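Local coordinates for Serine/threonine-protein kinase Tel1 (Chaetomium thermophilum, PDB 6SKY) that probably phosphorylates serine and threonine residues followed by glutamine, using ATP, to activate checkpoint signalling when DNA is damaged, at residues Val2291-Ala2296 against Asp2389-Asp2394. Residues are numbered along the deposited sequence; the frame is centred on the assembly and turned at random.
Sequences VFHQFA and DEHDND
His-2293 reaches out from its helix with CG anti to the backbone N (chi1 -179°), and His-2391 meets it with CG anti to its own carbonyl carbon. The two imidazoles lie face against face in an offset stack. Their centroids are 4.0 Å apart and their planes differ by 7°. The slip sets CG of His-2293 above the centre of the His-2391 ring. It also puts the CB of each histidine over the other ring, a CH-pi contact in both directions. CB of Glu-2390 lies against the opposite face of His-2391, toward the rim.

The His-2293 edge is used as well. ND1 of His-2293 donates to OD1 of Asp-2394 over 2.5 Å, with a bent N-H...O angle of 145°. OD1 accepts through its syn lone pair and lies almost in the imidazole plane. Together the bond and the stack probably limit how far the ring can turn. The carboxylate would probably favour the doubly protonated, cationic form of His-2293. An alanine in place of His-2293 would probably leave Asp-2394 without this donor and one face of His-2391 without its stacking partner.

Both segments belong to the helical FAT domain, away from the kinase active site. The contact joins helix 2286-2303 to the loop after helix 2348-2387 and to the first residue of helix 2394-2404. Asp-2394 also touches Tyr-2381 and Ser-2384 of helix 2348-2387, while Val-2291 and Phe-2295 pack on helix 2264-2279.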
loop_
_atom_site.group_PDB
_atom_site.type_symbol
_atom_site.label_atom_id
_atom_site.label_comp_id
_atom_site.label_asym_id
_atom_site.label_seq_id
_atom_site.Cartn_x
_atom_site.Cartn_y
_atom_site.Cartn_z
ATOM N N VAL A 2291 1.329 30.834 -2.304
ATOM C CA VAL A 2291 2.722 31.011 -2.709
ATOM C C VAL A 2291 3.616 31.274 -1.501
ATOM O O VAL A 2291 4.702 30.691 -1.370
ATOM C CB VAL A 2291 2.828 32.140 -3.747
ATOM C CG1 VAL A 2291 4.250 32.383 -4.110
ATOM C CG2 VAL A 2291 2.050 31.785 -4.968
ATOM N N PHE A 2292 3.176 32.147 -0.597
ATOM C CA PHE A 2292 3.998 32.518 0.549
ATOM C C PHE A 2292 4.144 31.366 1.526
ATOM O O PHE A 2292 5.225 31.159 2.081
ATOM C CB PHE A 2292 3.397 33.724 1.254
ATOM C CG PHE A 2292 3.492 34.987 0.479
ATOM C CD1 PHE A 2292 4.622 35.288 -0.227
ATOM C CD2 PHE A 2292 2.448 35.882 0.468
ATOM C CE1 PHE A 2292 4.708 36.449 -0.935
ATOM C CE2 PHE A 2292 2.535 37.039 -0.239
ATOM C CZ PHE A 2292 3.665 37.323 -0.939
ATOM N N HIS A 2293 3.079 30.606 1.757
ATOM C CA HIS A 2293 3.206 29.446 2.625
ATOM C C HIS A 2293 4.127 28.402 2.017
ATOM O O HIS A 2293 4.936 27.796 2.726
ATOM C CB HIS A 2293 1.837 28.847 2.900
ATOM C CG HIS A 2293 1.877 27.662 3.803
ATOM N ND1 HIS A 2293 2.077 27.770 5.159
ATOM C CD2 HIS A 2293 1.749 26.342 3.544
ATOM C CE1 HIS A 2293 2.067 26.566 5.700
ATOM N NE2 HIS A 2293 1.874 25.682 4.740
ATOM N N GLN A 2294 4.014 28.173 0.710
ATOM C CA GLN A 2294 4.931 27.283 0.010
ATOM C C GLN A 2294 6.378 27.666 0.269
ATOM O O GLN A 2294 7.200 26.832 0.664
ATOM C CB GLN A 2294 4.630 27.345 -1.482
ATOM C CG GLN A 2294 5.185 26.221 -2.290
ATOM C CD GLN A 2294 4.505 24.940 -1.971
ATOM O OE1 GLN A 2294 3.283 24.840 -2.043
ATOM N NE2 GLN A 2294 5.282 23.943 -1.592
ATOM N N PHE A 2295 6.704 28.933 0.046
ATOM C CA PHE A 2295 8.089 29.360 0.172
ATOM C C PHE A 2295 8.569 29.300 1.616
ATOM O O PHE A 2295 9.713 28.916 1.878
ATOM C CB PHE A 2295 8.243 30.763 -0.393
ATOM C CG PHE A 2295 9.627 31.086 -0.809
ATOM C CD1 PHE A 2295 10.571 30.101 -0.925
ATOM C CD2 PHE A 2295 9.994 32.375 -1.069
ATOM C CE1 PHE A 2295 11.848 30.399 -1.301
ATOM C CE2 PHE A 2295 11.268 32.673 -1.443
ATOM C CZ PHE A 2295 12.194 31.688 -1.559
ATOM N N ALA A 2296 7.715 29.671 2.570
ATOM C CA ALA A 2296 8.113 29.626 3.973
ATOM C C ALA A 2296 8.370 28.202 4.437
ATOM O O ALA A 2296 9.349 27.942 5.137
ATOM C CB ALA A 2296 7.045 30.276 4.837
ATOM N N ASP A 2389 -6.678 33.074 5.313
ATOM C CA ASP A 2389 -6.965 32.282 6.498
ATOM C C ASP A 2389 -6.722 30.797 6.297
ATOM O O ASP A 2389 -6.973 30.017 7.217
ATOM C CB ASP A 2389 -8.412 32.494 6.937
ATOM C CG ASP A 2389 -8.596 33.744 7.757
ATOM O OD1 ASP A 2389 -8.431 34.852 7.208
ATOM O OD2 ASP A 2389 -8.912 33.618 8.957
ATOM N N GLU A 2390 -6.251 30.388 5.121
ATOM C CA GLU A 2390 -6.066 28.967 4.855
ATOM C C GLU A 2390 -5.069 28.353 5.820
ATOM O O GLU A 2390 -5.291 27.256 6.339
ATOM C CB GLU A 2390 -5.599 28.755 3.420
ATOM C CG GLU A 2390 -6.593 29.156 2.364
ATOM C CD GLU A 2390 -6.026 29.012 0.961
ATOM O OE1 GLU A 2390 -4.926 29.548 0.702
ATOM O OE2 GLU A 2390 -6.673 28.352 0.120
ATOM N N HIS A 2391 -3.967 29.043 6.068
ATOM C CA HIS A 2391 -2.876 28.536 6.891
ATOM C C HIS A 2391 -2.781 29.423 8.120
ATOM O O HIS A 2391 -2.225 30.521 8.056
ATOM C CB HIS A 2391 -1.574 28.528 6.109
ATOM C CG HIS A 2391 -1.723 28.055 4.699
ATOM N ND1 HIS A 2391 -1.910 28.916 3.642
ATOM C CD2 HIS A 2391 -1.718 26.809 4.173
ATOM C CE1 HIS A 2391 -2.012 28.223 2.524
ATOM N NE2 HIS A 2391 -1.897 26.941 2.819
ATOM N N ASP A 2392 -3.336 28.960 9.235
ATOM C CA ASP A 2392 -3.317 29.727 10.466
ATOM C C ASP A 2392 -2.536 29.069 11.584
ATOM O O ASP A 2392 -2.322 29.708 12.617
ATOM C CB ASP A 2392 -4.743 30.005 10.953
ATOM C CG ASP A 2392 -5.335 31.236 10.320
ATOM O OD1 ASP A 2392 -4.622 31.895 9.539
ATOM O OD2 ASP A 2392 -6.508 31.548 10.603
ATOM N N ASN A 2393 -2.110 27.824 11.423
ATOM C CA ASN A 2393 -1.131 27.266 12.338
ATOM C C ASN A 2393 0.279 27.704 11.996
ATOM O O ASN A 2393 1.225 27.248 12.640
ATOM C CB ASN A 2393 -1.222 25.745 12.343
ATOM C CG ASN A 2393 -2.634 25.262 12.510
ATOM O OD1 ASN A 2393 -3.222 25.389 13.582
ATOM N ND2 ASN A 2393 -3.198 24.709 11.447
ATOM N N ASP A 2394 0.436 28.552 10.984
ATOM C CA ASP A 2394 1.688 29.243 10.749
ATOM C C ASP A 2394 1.987 30.261 11.829
ATOM O O ASP A 2394 3.124 30.723 11.918
ATOM C CB ASP A 2394 1.655 29.935 9.392
ATOM C CG ASP A 2394 1.712 28.959 8.245
ATOM O OD1 ASP A 2394 2.192 29.340 7.159
ATOM O OD2 ASP A 2394 1.296 27.800 8.433
#